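Local coordinates for STIL N-terminal domain-containing protein (Trichoplax adhaerens, PDB 5OI9), which probably takes part, as the N-terminal domain of a STIL-family protein, in CEP85 binding that supports PLK4 activation and centriole assembly, at residues A[28-32]-A[190-194]; A[79-85]-A[267-271]; A[205-211]-A[240-245]; A[256-261]-A[275-279]; A[292-298]-A[310-315]. All coordinates share one frame; numbering follows the deposited sequence. Where two conformers were deposited one is given.

Interaction 1 (A[28-32]-A[190-194])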
# COMPACT_ATOMS: atom_id res chain seq x y z
N GLU A 28 6.14 -2.25 -17.35
CA GLU A 28 4.86 -1.89 -16.77
C GLU A 28 4.94 -2.12 -15.26
O GLU A 28 5.21 -3.24 -14.82
CB GLU A 28 3.73 -2.71 -17.38
CG GLU A 28 3.50 -2.44 -18.86
CD GLU A 28 2.52 -3.42 -19.49
OE1 GLU A 28 2.25 -4.47 -18.87
OE2 GLU A 28 2.03 -3.13 -20.60
N LEU A 29 4.71 -1.06 -14.50
CA LEU A 29 4.83 -1.10 -13.05
C LEU A 29 3.45 -1.14 -12.41
O LEU A 29 2.52 -0.45 -12.86
CB LEU A 29 5.60 0.12 -12.54
CG LEU A 29 6.94 0.42 -13.23
CD1 LEU A 29 7.64 1.62 -12.60
CD2 LEU A 29 7.85 -0.80 -13.21
N HIS A 30 3.31 -1.96 -11.37
CA HIS A 30 2.10 -1.97 -10.56
C HIS A 30 2.43 -2.58 -9.20
O HIS A 30 3.39 -3.34 -9.06
CB HIS A 30 0.96 -2.74 -11.23
CG HIS A 30 -0.34 -2.64 -10.49
ND1 HIS A 30 -0.76 -3.58 -9.58
CD2 HIS A 30 -1.31 -1.69 -10.51
CE1 HIS A 30 -1.93 -3.23 -9.08
NE2 HIS A 30 -2.28 -2.08 -9.63
N LEU A 31 1.60 -2.24 -8.21
CA LEU A 31 1.81 -2.69 -6.84
C LEU A 31 2.03 -4.19 -6.75
O LEU A 31 2.94 -4.66 -6.06
CB LEU A 31 0.62 -2.29 -5.97
CG LEU A 31 0.69 -2.79 -4.53
CD1 LEU A 31 1.71 -1.99 -3.75
CD2 LEU A 31 -0.68 -2.75 -3.84
N LEU A 32 1.20 -4.97 -7.45
CA LEU A 32 1.21 -6.42 -7.33
C LEU A 32 1.89 -7.09 -8.52
O LEU A 32 1.66 -8.28 -8.76
CB LEU A 32 -0.22 -6.93 -7.17
CG LEU A 32 -1.00 -6.34 -5.99
CD1 LEU A 32 -2.46 -6.73 -6.04
CD2 LEU A 32 -0.36 -6.76 -4.68
N VAL A 190 -9.06 -3.08 -2.04
CA VAL A 190 -9.09 -2.26 -3.25
C VAL A 190 -7.70 -1.69 -3.47
O VAL A 190 -7.04 -1.25 -2.53
CB VAL A 190 -10.14 -1.13 -3.16
CG1 VAL A 190 -11.54 -1.70 -3.16
CG2 VAL A 190 -9.92 -0.27 -1.93
N VAL A 191 -7.25 -1.73 -4.72
CA VAL A 191 -5.94 -1.21 -5.11
C VAL A 191 -6.12 -0.39 -6.38
O VAL A 191 -6.88 -0.80 -7.27
CB VAL A 191 -4.92 -2.34 -5.31
CG1 VAL A 191 -3.61 -1.80 -5.86
CG2 VAL A 191 -4.69 -3.09 -4.01
N PRO A 192 -5.47 0.77 -6.52
CA PRO A 192 -5.52 1.48 -7.80
C PRO A 192 -4.98 0.61 -8.91
O PRO A 192 -3.97 -0.09 -8.74
CB PRO A 192 -4.64 2.71 -7.56
CG PRO A 192 -4.64 2.90 -6.09
CD PRO A 192 -4.74 1.53 -5.49
N SER A 193 -5.66 0.63 -10.05
CA SER A 193 -5.29 -0.23 -11.16
C SER A 193 -4.25 0.40 -12.08
O SER A 193 -3.65 -0.32 -12.88
CB SER A 193 -6.52 -0.61 -11.98
OG SER A 193 -7.13 0.54 -12.54
N ALA A 194 -4.00 1.70 -11.96
CA ALA A 194 -3.15 2.41 -12.91
C ALA A 194 -1.81 1.71 -13.12
O ALA A 194 -1.09 1.41 -12.17
CB ALA A 194 -2.91 3.84 -12.42

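Interaction 2 (A[79-85]-A[267-271])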
# COMPACT_ATOMS: atom_id res chain seq x y z
N ILE A 79 7.49 -7.65 2.08
CA ILE A 79 7.78 -7.96 0.69
C ILE A 79 8.96 -8.93 0.68
O ILE A 79 10.04 -8.58 1.17
CB ILE A 79 8.11 -6.69 -0.12
CG1 ILE A 79 7.04 -5.63 0.11
CG2 ILE A 79 8.19 -7.00 -1.59
CD1 ILE A 79 7.33 -4.31 -0.56
N ASN A 80 8.75 -10.13 0.15
CA ASN A 80 9.77 -11.11 0.51
C ASN A 80 10.38 -11.90 -0.65
O ASN A 80 11.58 -12.16 -0.62
CB ASN A 80 9.20 -12.07 1.60
CG ASN A 80 7.81 -12.59 1.27
OD1 ASN A 80 7.13 -12.08 0.38
ND2 ASN A 80 7.38 -13.61 2.00
N LYS A 81 9.60 -12.32 -1.65
CA LYS A 81 10.17 -13.10 -2.75
C LYS A 81 9.69 -12.54 -4.09
O LYS A 81 8.50 -12.63 -4.42
CB LYS A 81 9.86 -14.60 -2.62
CG LYS A 81 8.42 -15.07 -2.72
CD LYS A 81 8.42 -16.60 -2.83
CE LYS A 81 7.05 -17.25 -2.79
NZ LYS A 81 7.17 -18.74 -2.76
N ASP A 82 10.63 -12.00 -4.86
CA ASP A 82 10.37 -11.32 -6.13
C ASP A 82 9.24 -10.30 -5.98
O ASP A 82 8.26 -10.30 -6.73
CB ASP A 82 10.05 -12.33 -7.25
CG ASP A 82 9.99 -11.67 -8.63
OD1 ASP A 82 11.04 -11.18 -9.11
OD2 ASP A 82 8.89 -11.64 -9.23
N ASP A 83 9.40 -9.43 -4.99
CA ASP A 83 8.47 -8.33 -4.73
C ASP A 83 7.05 -8.84 -4.48
O ASP A 83 6.07 -8.26 -4.96
CB ASP A 83 8.51 -7.31 -5.88
CG ASP A 83 9.90 -6.71 -6.08
OD1 ASP A 83 10.57 -6.40 -5.08
OD2 ASP A 83 10.32 -6.55 -7.25
N ARG A 84 6.94 -9.93 -3.72
CA ARG A 84 5.64 -10.51 -3.36
C ARG A 84 5.16 -9.91 -2.05
O ARG A 84 5.82 -10.04 -1.02
CB ARG A 84 5.74 -12.03 -3.26
CG ARG A 84 4.57 -12.68 -2.55
CD ARG A 84 4.47 -14.16 -2.89
NE ARG A 84 4.17 -14.37 -4.30
CZ ARG A 84 3.64 -15.48 -4.79
NH1 ARG A 84 3.33 -16.49 -3.99
NH2 ARG A 84 3.40 -15.59 -6.10
N VAL A 85 3.99 -9.27 -2.09
CA VAL A 85 3.49 -8.50 -0.96
C VAL A 85 2.64 -9.40 -0.07
O VAL A 85 1.74 -10.09 -0.56
CB VAL A 85 2.67 -7.29 -1.45
CG1 VAL A 85 2.19 -6.47 -0.26
CG2 VAL A 85 3.50 -6.43 -2.39
N ILE A 267 13.57 -1.58 -10.59
CA ILE A 267 12.39 -0.75 -10.79
C ILE A 267 11.10 -1.50 -10.52
O ILE A 267 10.04 -0.88 -10.38
CB ILE A 267 12.40 -0.18 -12.23
CG1 ILE A 267 11.39 0.96 -12.37
CG2 ILE A 267 12.15 -1.29 -13.25
CD1 ILE A 267 11.35 1.56 -13.74
N HIS A 268 11.16 -2.83 -10.40
CA HIS A 268 9.97 -3.63 -10.16
C HIS A 268 9.53 -3.63 -8.70
O HIS A 268 8.46 -4.18 -8.40
CB HIS A 268 10.21 -5.07 -10.62
CG HIS A 268 10.63 -5.18 -12.05
ND1 HIS A 268 9.76 -4.97 -13.10
CD2 HIS A 268 11.83 -5.47 -12.61
CE1 HIS A 268 10.40 -5.13 -14.24
NE2 HIS A 268 11.66 -5.43 -13.98
N HIS A 269 10.32 -3.06 -7.80
CA HIS A 269 9.92 -2.98 -6.41
C HIS A 269 8.63 -2.16 -6.29
O HIS A 269 8.55 -1.06 -6.86
CB HIS A 269 11.03 -2.35 -5.57
CG HIS A 269 10.88 -2.56 -4.09
ND1 HIS A 269 9.92 -1.91 -3.34
CD2 HIS A 269 11.56 -3.34 -3.23
CE1 HIS A 269 10.03 -2.28 -2.08
NE2 HIS A 269 11.01 -3.15 -1.98
N PRO A 270 7.61 -2.65 -5.59
CA PRO A 270 6.34 -1.91 -5.52
C PRO A 270 6.48 -0.52 -4.91
O PRO A 270 5.59 0.32 -5.11
CB PRO A 270 5.44 -2.81 -4.67
CG PRO A 270 6.37 -3.75 -3.96
CD PRO A 270 7.55 -3.93 -4.86
N TYR A 271 7.56 -0.25 -4.17
CA TYR A 271 7.77 1.10 -3.64
C TYR A 271 7.97 2.11 -4.76
O TYR A 271 7.58 3.28 -4.62
CB TYR A 271 8.97 1.11 -2.69
CG TYR A 271 9.27 2.46 -2.09
CD1 TYR A 271 8.62 2.89 -0.93
CD2 TYR A 271 10.20 3.32 -2.67
CE1 TYR A 271 8.89 4.12 -0.38
CE2 TYR A 271 10.47 4.55 -2.12
CZ TYR A 271 9.82 4.95 -0.97
OH TYR A 271 10.09 6.18 -0.41

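Interaction 3 (A[205-211]-A[240-245])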
# COMPACT_ATOMS: atom_id res chain seq x y z
N SER A 205 22.13 15.11 -16.47
CA SER A 205 22.99 15.80 -15.53
C SER A 205 22.23 16.20 -14.27
O SER A 205 21.12 16.73 -14.34
CB SER A 205 23.61 17.04 -16.18
OG SER A 205 24.28 17.83 -15.22
N ILE A 206 22.84 15.95 -13.12
CA ILE A 206 22.28 16.31 -11.82
C ILE A 206 23.21 17.31 -11.15
O ILE A 206 24.42 17.08 -11.07
CB ILE A 206 22.08 15.07 -10.92
CG1 ILE A 206 21.12 14.07 -11.58
CG2 ILE A 206 21.58 15.48 -9.55
CD1 ILE A 206 21.02 12.76 -10.84
N VAL A 207 22.64 18.42 -10.69
CA VAL A 207 23.42 19.40 -9.93
C VAL A 207 24.01 18.73 -8.69
O VAL A 207 23.26 18.10 -7.91
CB VAL A 207 22.54 20.60 -9.53
CG1 VAL A 207 23.38 21.69 -8.88
CG2 VAL A 207 21.80 21.14 -10.74
N PRO A 208 25.32 18.80 -8.46
CA PRO A 208 25.95 18.04 -7.37
C PRO A 208 25.76 18.68 -6.00
O PRO A 208 26.71 19.04 -5.30
CB PRO A 208 27.42 18.01 -7.80
CG PRO A 208 27.61 19.28 -8.56
CD PRO A 208 26.31 19.53 -9.28
N THR A 209 24.50 18.81 -5.59
CA THR A 209 24.19 19.25 -4.24
C THR A 209 24.55 18.15 -3.23
O THR A 209 24.92 17.03 -3.60
CB THR A 209 22.72 19.63 -4.11
OG1 THR A 209 21.90 18.49 -4.39
CG2 THR A 209 22.37 20.74 -5.09
N ALA A 210 24.42 18.48 -1.95
CA ALA A 210 24.79 17.53 -0.90
C ALA A 210 23.92 16.27 -0.96
O ALA A 210 24.41 15.16 -0.74
CB ALA A 210 24.68 18.19 0.47
N LEU A 211 22.63 16.43 -1.25
CA LEU A 211 21.75 15.27 -1.36
C LEU A 211 22.14 14.40 -2.55
O LEU A 211 22.20 13.17 -2.42
CB LEU A 211 20.29 15.73 -1.48
CG LEU A 211 19.27 14.62 -1.72
CD1 LEU A 211 19.25 13.64 -0.55
CD2 LEU A 211 17.89 15.21 -1.95
N ASN A 240 19.09 21.51 -15.76
CA ASN A 240 19.73 20.52 -14.92
C ASN A 240 18.81 20.13 -13.77
O ASN A 240 18.01 20.94 -13.29
CB ASN A 240 21.07 21.03 -14.36
CG ASN A 240 22.07 21.35 -15.46
OD1 ASN A 240 22.63 22.45 -15.50
ND2 ASN A 240 22.29 20.40 -16.36
N LEU A 241 18.93 18.88 -13.34
CA LEU A 241 18.05 18.31 -12.33
C LEU A 241 18.54 18.65 -10.93
O LEU A 241 19.74 18.55 -10.64
CB LEU A 241 17.95 16.80 -12.49
CG LEU A 241 17.54 16.27 -13.87
CD1 LEU A 241 17.40 14.76 -13.84
CD2 LEU A 241 16.25 16.93 -14.34
N LEU A 242 17.61 19.04 -10.06
CA LEU A 242 17.88 19.31 -8.66
C LEU A 242 17.06 18.33 -7.82
O LEU A 242 15.84 18.25 -7.98
CB LEU A 242 17.54 20.75 -8.29
CG LEU A 242 18.62 21.80 -8.52
CD1 LEU A 242 18.06 23.21 -8.39
CD2 LEU A 242 19.75 21.60 -7.52
N LEU A 243 17.73 17.60 -6.93
CA LEU A 243 17.06 16.64 -6.08
C LEU A 243 16.56 17.33 -4.82
O LEU A 243 17.25 18.17 -4.24
CB LEU A 243 17.99 15.49 -5.71
CG LEU A 243 18.65 14.73 -6.88
CD1 LEU A 243 19.26 13.43 -6.38
CD2 LEU A 243 17.66 14.47 -8.00
N VAL A 244 15.35 16.97 -4.40
CA VAL A 244 14.67 17.62 -3.29
C VAL A 244 14.19 16.57 -2.30
O VAL A 244 13.70 15.50 -2.70
CB VAL A 244 13.48 18.48 -3.78
CG1 VAL A 244 12.90 19.29 -2.64
CG2 VAL A 244 13.91 19.40 -4.92
N LEU A 245 14.33 16.86 -1.01
CA LEU A 245 13.80 15.99 0.02
C LEU A 245 12.27 16.01 0.01
O LEU A 245 11.65 17.00 -0.36
CB LEU A 245 14.31 16.42 1.40
CG LEU A 245 15.82 16.34 1.62
CD1 LEU A 245 16.19 16.89 2.98
CD2 LEU A 245 16.29 14.90 1.46
O HOH W 1 20.69 17.97 -6.80
O HOH W 2 19.55 19.32 -3.34

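Interaction 4 (A[256-261]-A[275-279])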
# COMPACT_ATOMS: atom_id res chain seq x y z
N LEU A 256 8.46 20.95 -10.62
CA LEU A 256 8.87 19.56 -10.47
C LEU A 256 8.72 18.82 -11.79
O LEU A 256 7.77 19.06 -12.55
CB LEU A 256 8.05 18.86 -9.38
CG LEU A 256 8.25 19.41 -7.96
CD1 LEU A 256 7.28 18.77 -6.99
CD2 LEU A 256 9.69 19.18 -7.51
N VAL A 257 9.66 17.91 -12.07
CA VAL A 257 9.66 17.14 -13.30
C VAL A 257 9.69 15.64 -13.05
O VAL A 257 9.75 14.86 -14.01
CB VAL A 257 10.84 17.54 -14.21
CG1 VAL A 257 10.65 18.96 -14.73
CG2 VAL A 257 12.16 17.41 -13.46
N GLY A 258 9.65 15.20 -11.80
CA GLY A 258 9.69 13.78 -11.52
C GLY A 258 10.11 13.52 -10.08
O GLY A 258 9.93 14.36 -9.20
N ILE A 259 10.67 12.33 -9.88
CA ILE A 259 10.98 11.81 -8.55
C ILE A 259 12.33 11.11 -8.58
O ILE A 259 12.85 10.76 -9.64
CB ILE A 259 9.91 10.83 -8.04
CG1 ILE A 259 9.83 9.61 -8.97
CG2 ILE A 259 8.56 11.51 -7.93
CD1 ILE A 259 8.85 8.54 -8.51
N TRP A 260 12.89 10.90 -7.40
CA TRP A 260 14.02 10.00 -7.21
C TRP A 260 13.66 8.98 -6.14
O TRP A 260 12.90 9.27 -5.22
CB TRP A 260 15.31 10.76 -6.84
CG TRP A 260 15.26 11.52 -5.55
CD1 TRP A 260 14.97 12.84 -5.39
CD2 TRP A 260 15.53 11.01 -4.24
NE1 TRP A 260 15.03 13.19 -4.06
CE2 TRP A 260 15.37 12.08 -3.33
CE3 TRP A 260 15.88 9.75 -3.74
CZ2 TRP A 260 15.55 11.93 -1.96
CZ3 TRP A 260 16.05 9.60 -2.37
CH2 TRP A 260 15.89 10.68 -1.50
N VAL A 261 14.20 7.77 -6.29
CA VAL A 261 13.93 6.67 -5.37
C VAL A 261 15.25 5.99 -5.03
O VAL A 261 16.09 5.76 -5.91
CB VAL A 261 12.92 5.66 -5.96
CG1 VAL A 261 12.78 4.44 -5.06
CG2 VAL A 261 11.56 6.33 -6.16
N ALA A 275 5.77 5.49 -5.33
CA ALA A 275 6.26 6.85 -5.45
C ALA A 275 5.70 7.52 -6.71
O ALA A 275 5.32 8.69 -6.67
CB ALA A 275 7.79 6.86 -5.46
N CYS A 276 5.64 6.78 -7.82
CA CYS A 276 5.07 7.32 -9.05
C CYS A 276 3.61 7.72 -8.85
O CYS A 276 3.19 8.81 -9.25
CB CYS A 276 5.18 6.30 -10.18
SG CYS A 276 6.87 5.90 -10.68
N MSE A 277 2.82 6.84 -8.23
CA MSE A 277 1.41 7.12 -7.96
C MSE A 277 1.24 8.34 -7.08
O MSE A 277 0.41 9.21 -7.34
CB MSE A 277 0.75 5.91 -7.30
CG MSE A 277 0.63 4.71 -8.21
SE MSE A 277 -0.46 5.09 -9.77
CE MSE A 277 -2.20 4.93 -8.91
N ARG A 278 2.05 8.39 -6.02
CA ARG A 278 2.02 9.52 -5.11
C ARG A 278 2.32 10.83 -5.83
O ARG A 278 1.66 11.85 -5.58
CB ARG A 278 3.01 9.29 -3.97
CG ARG A 278 3.05 10.40 -2.96
CD ARG A 278 1.76 10.48 -2.16
NE ARG A 278 1.82 11.61 -1.24
CZ ARG A 278 2.42 11.56 -0.06
NH1 ARG A 278 3.01 10.44 0.35
NH2 ARG A 278 2.44 12.64 0.72
N TYR A 279 3.31 10.82 -6.72
CA TYR A 279 3.63 12.02 -7.49
C TYR A 279 2.48 12.41 -8.42
O TYR A 279 2.13 13.59 -8.52
CB TYR A 279 4.92 11.81 -8.28
CG TYR A 279 5.33 12.98 -9.15
CD1 TYR A 279 5.88 14.13 -8.58
CD2 TYR A 279 5.20 12.93 -10.53
CE1 TYR A 279 6.27 15.20 -9.37
CE2 TYR A 279 5.59 13.99 -11.33
CZ TYR A 279 6.12 15.13 -10.74
OH TYR A 279 6.50 16.19 -11.53

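Interaction 5 (A[292-298]-A[310-315])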
# COMPACT_ATOMS: atom_id res chain seq x y z
N GLY A 292 2.12 12.68 -15.74
CA GLY A 292 1.87 11.40 -16.38
C GLY A 292 1.59 11.50 -17.87
O GLY A 292 1.82 10.55 -18.61
N SER A 293 1.08 12.65 -18.32
CA SER A 293 0.75 12.82 -19.73
C SER A 293 1.98 13.17 -20.56
O SER A 293 2.14 12.68 -21.68
CB SER A 293 -0.31 13.90 -19.89
OG SER A 293 -1.46 13.60 -19.12
N THR A 294 2.86 14.02 -20.03
CA THR A 294 4.08 14.39 -20.74
C THR A 294 5.19 13.37 -20.55
O THR A 294 6.16 13.36 -21.32
CB THR A 294 4.57 15.76 -20.27
OG1 THR A 294 4.97 15.68 -18.89
CG2 THR A 294 3.47 16.79 -20.41
N GLY A 295 5.08 12.50 -19.55
CA GLY A 295 6.20 11.68 -19.13
C GLY A 295 7.02 12.43 -18.10
O GLY A 295 7.29 13.62 -18.27
N PHE A 296 7.39 11.77 -17.01
CA PHE A 296 8.20 12.39 -15.98
C PHE A 296 9.39 11.50 -15.69
O PHE A 296 9.42 10.32 -16.05
CB PHE A 296 7.39 12.67 -14.70
CG PHE A 296 6.82 11.44 -14.05
CD1 PHE A 296 7.51 10.80 -13.03
CD2 PHE A 296 5.59 10.93 -14.44
CE1 PHE A 296 6.98 9.67 -12.41
CE2 PHE A 296 5.06 9.81 -13.83
CZ PHE A 296 5.76 9.18 -12.81
N ILE A 297 10.39 12.08 -15.05
CA ILE A 297 11.67 11.41 -14.90
C ILE A 297 11.71 10.70 -13.55
O ILE A 297 11.15 11.16 -12.56
CB ILE A 297 12.85 12.40 -15.06
CG1 ILE A 297 14.17 11.64 -15.22
CG2 ILE A 297 12.91 13.36 -13.88
CD1 ILE A 297 15.29 12.47 -15.79
N LEU A 298 12.37 9.54 -13.54
CA LEU A 298 12.67 8.81 -12.32
C LEU A 298 14.17 8.59 -12.27
O LEU A 298 14.74 7.98 -13.17
CB LEU A 298 11.92 7.47 -12.28
CG LEU A 298 12.45 6.42 -11.30
CD1 LEU A 298 12.27 6.88 -9.86
CD2 LEU A 298 11.77 5.08 -11.54
N PHE A 310 18.12 5.96 -15.05
CA PHE A 310 17.20 7.01 -15.46
C PHE A 310 16.06 6.41 -16.28
O PHE A 310 16.31 5.63 -17.21
CB PHE A 310 17.92 8.09 -16.27
CG PHE A 310 18.91 8.89 -15.46
CD1 PHE A 310 20.16 8.37 -15.17
CD2 PHE A 310 18.59 10.15 -14.99
CE1 PHE A 310 21.07 9.10 -14.43
CE2 PHE A 310 19.50 10.89 -14.25
CZ PHE A 310 20.74 10.36 -13.97
N TRP A 311 14.83 6.75 -15.91
CA TRP A 311 13.64 6.27 -16.59
C TRP A 311 12.70 7.43 -16.86
O TRP A 311 12.61 8.38 -16.06
CB TRP A 311 12.89 5.22 -15.75
CG TRP A 311 13.67 3.99 -15.43
CD1 TRP A 311 14.68 3.87 -14.51
CD2 TRP A 311 13.49 2.70 -16.00
NE1 TRP A 311 15.14 2.58 -14.49
CE2 TRP A 311 14.43 1.84 -15.39
CE3 TRP A 311 12.62 2.17 -16.97
CZ2 TRP A 311 14.53 0.49 -15.73
CZ3 TRP A 311 12.72 0.84 -17.29
CH2 TRP A 311 13.67 0.01 -16.68
N GLU A 312 11.99 7.36 -17.98
CA GLU A 312 10.85 8.24 -18.24
C GLU A 312 9.57 7.46 -17.98
O GLU A 312 9.31 6.45 -18.64
CB GLU A 312 10.86 8.78 -19.67
CG GLU A 312 9.66 9.67 -19.97
CD GLU A 312 9.79 10.43 -21.28
OE1 GLU A 312 9.05 10.11 -22.24
OE2 GLU A 312 10.62 11.35 -21.35
N CYS A 313 8.79 7.92 -17.01
CA CYS A 313 7.56 7.25 -16.61
C CYS A 313 6.36 8.03 -17.12
O CYS A 313 6.37 9.27 -17.15
CB CYS A 313 7.48 7.11 -15.09
SG CYS A 313 8.93 6.34 -14.36
N SER A 314 5.31 7.31 -17.50
CA SER A 314 4.10 7.93 -18.01
C SER A 314 2.89 7.12 -17.58
O SER A 314 2.98 5.92 -17.32
CB SER A 314 4.12 8.06 -19.53
OG SER A 314 4.06 6.79 -20.15
N PHE A 315 1.75 7.80 -17.50
CA PHE A 315 0.46 7.15 -17.29
C PHE A 315 -0.59 7.90 -18.10
O PHE A 315 -0.59 9.13 -18.13
CB PHE A 315 0.05 7.12 -15.82
CG PHE A 315 -1.34 6.62 -15.61
CD1 PHE A 315 -1.69 5.32 -15.97
CD2 PHE A 315 -2.32 7.44 -15.07
CE1 PHE A 315 -2.98 4.86 -15.79
CE2 PHE A 315 -3.61 6.98 -14.88
CZ PHE A 315 -3.94 5.69 -15.25

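Interaction 1 (A[28-32]-A[190-194])
H30 reaches across to the backbone of P192. Its NE2 donates to P192 O at 2.8 Å, with an N-H...O angle of 150°. The donor lies in the carbonyl plane, while the oxygen is tilted 18° from the imidazole plane. A194 O sits in plane at the edge of the same ring, 3.5 Å from H30 CD2. One of two V191 conformers comes in obliquely, with CG1 3.9 Å from H30 CE1. L31 adds an apolar touch to this conformer: its CD2 lies 3.7 Å from V191 CG1, and the two side chains meet at about a right angle. H30 has CG anti to the backbone N (chi1 -173°), which carries the ring toward the turn at 192-194.

The contact lies where two mixed sheets meet. Segment 28-32 leaves strand 27-29, an outermost strand of the seven-stranded sheet. Segment 190-194 leaves strand 180-192 of the nine-stranded sheet and leads to strand 196-200, the partner of 27-29.

Both ring nitrogens are gripped. L32 N donates to H30 ND1 at 3.2 Å from outside the ring plane, consistent with a neutral ring protonated at NE2. A194 O accepts from W273 NE1, and the W273 ring meets that of H30. The backbones of V191 and S193 are tied to L323 and K321. P192 and A194 rest on M277 of helix 270-281.

Interaction 2 (A[79-85]-A[267-271])
The imidazole of H269 and the carboxylate of D83 meet with their planes 65° apart. D83 OD1 lies 3.7 Å from H269 CD2 and comes at the ring obliquely. I79 also approaches obliquely, at another corner, with CD1 3.7 Å from H269 CE1. In plane at the ring edge is Y271 N, which donates to H269 ND1 at 3.0 Å with an N-H...N angle of 161°. H269 is thus the N-cap of helix 270-281, and this capping bond fixes the rotation of its ring. The ring is swung to the side opposite the H269 backbone N (chi1 -164°), which brings ND1 round to Y271 N. The H268 ring has I267 CG2 over the centre of one face, and H268 CB lies 3.7 Å from D83 OD2.

The other side of the contact is the loop of a beta hairpin, between antiparallel strands 69-79 and 85-97. The loop tip at 80-82 is poorly ordered, while R84 forms a salt bridge with D36. D82 and D83 both have left-handed backbone angles, and the D83 side chain points toward the helix start. No hydrogen bond crosses between the segments. D83 OD2 and H268 O are 3.2 Å apart, but both are acceptors.

P270, the residue after the cap, takes the apolar part of the hairpin. D83 CB lies 3.7 Å from P270 CD. The end of I79 meets the pyrrolidine ring, with I79 CD1 3.6 Å from P270 CG. V85 is a looser neighbour, its CG2 4.2 Å from P270 CG.

Interaction 3 (A[205-211]-A[240-245])
A single beta bridge, I206 with L241, lays the chain before helix 210-216 along edge strand 241-245. L241 N donates to S205 O at 3.2 Å. V207 N donates back to L241 O at 2.9 Å, nearly in line with the carbonyl bond (C=O...N angle 165°).

Side chains flank the bridge. V207 CB lies 3.6 Å from L242 CD2, and T209 CG2 touches the same methyl, its side chain crossing that of L242 at about a right angle. I206 CG2 touches L243 CG at 4.0 Å. Further along, L211 extends from the first turn of the helix toward the strand. With CG anti to the backbone N (chi1 175°), it sets CD2 3.8 Å from both L243 CB and L245 CD2.

Beyond the bridge the backbones part, and two waters span the gap. The first donates to V207 O, accepts from L243 N and bonds T209 OG1 at 2.7 Å. The second links T209 OG1 to L243 O. T209 holds the N-cap position of the helix. P208 is the centre of an inverse gamma turn, closed by T209 N to V207 O. The register 205-240, 206-241, 207-242 and the bond pattern are those of a parallel beta bridge on a sheet edge.

Interaction 4 (A[256-261]-A[275-279])
Strand 256-261 and helix 275-279 run nearly antiparallel, at 153°, with their axes 8.9 Å apart, and Y279 and I259 fill much of the space between them. I259 CG2 lies 3.7 Å from Y279 CB, the two side chains crossing at a slant. I259 CG1 stands between the backbone N and the carbonyl carbon (chi1 62°), and from there CD1 extends to A275. I259 CD1 is 3.6 Å from A275 CB and 3.9 Å from C276 SG. V261 CG2 touches the same A275 methyl.

The backbone angles of G258 call for glycine; its CA stands over one face of the Y279 ring in a CH-pi contact, 4.3 Å from the centroid. L256 CB is at the ring edge, 4.1 Å from Y279 CE1. Y279 OH comes within 3.3 Å of G258 N, but the angle is too poor for a bond. Its hydrogen-bond partner is R290 O, so the buried OH is satisfied from a loop.

Strand, helix and strand 296-302 form a beta-alpha-beta unit with parallel neighbouring strands. F296 of that second strand meets the Y279 ring, L298 packs on I259 and V261, and Y232 of strand 229-235 touches both I259 and Y279.

Interaction 5 (A[292-298]-A[310-315])
The F296 ring lies against C313 in a beta hairpin formed by strands 296-302 and 309-314. C313 CB sits over one ring face, offset toward the rim, 3.5 Å from F296 CZ. The sulfur is more distant and oblique: C313 SG is 4.9 Å from the ring centroid, a Cys sulfur-aromatic contact. F296 CG stands between its own N and carbonyl carbon (chi1 61°), which folds the ring over its cross-strand partner. C313 SG also touches L298 CB, at 3.8 Å.

F296, L298, W311 and C313 share one face of the sheet, where F296 and L298 also meet helix 270-281. I297 and E312 are on the other face. I297 lies side by side with F310, pointing the same way, and its CD1 is at the edge of the F310 ring, 4.1 Å from CD2. E312 has its polar partners elsewhere: OE2 accepts from S20 OG and W18 NE1.

The backbones are paired in antiparallel fashion. F296 with C313 and L298 with W311 are hydrogen-bonded pairs, and I297 with E312 is the non-hydrogen-bonded pair between them. C313 N to F296 O is 2.7 Å long.

Before the strand, the chain at 292-295 bends back beside S314 and F315. F315 N donates to G292 O at 3.0 Å. Close to the first strand pair, G295 CA makes a short CA-H...O contact of 3.1 Å to C313 O.

Overall arrangement
From the N terminus, interaction 1 closes the first long loop, bringing 28-32 to 190-194 at the junction of the two sheets. Interaction 2 starts inside that loop and ends beyond it, at 267-271, so the two cross. It ties a hairpin of the nine-stranded sheet to helix 270-281. Interaction 3 falls wholly within the span of interaction 2, on the edge of the seven-stranded sheet. Interaction 4 crosses interaction 2, because 256-261 precedes 267-271 and 275-279 follows it. Interaction 5 closes a short hairpin after all the others. Interactions 1, 3, 4 and 5 all reach the seven-stranded sheet, and 4 and 5 sit on its neighbouring strands 256-264 and 296-302.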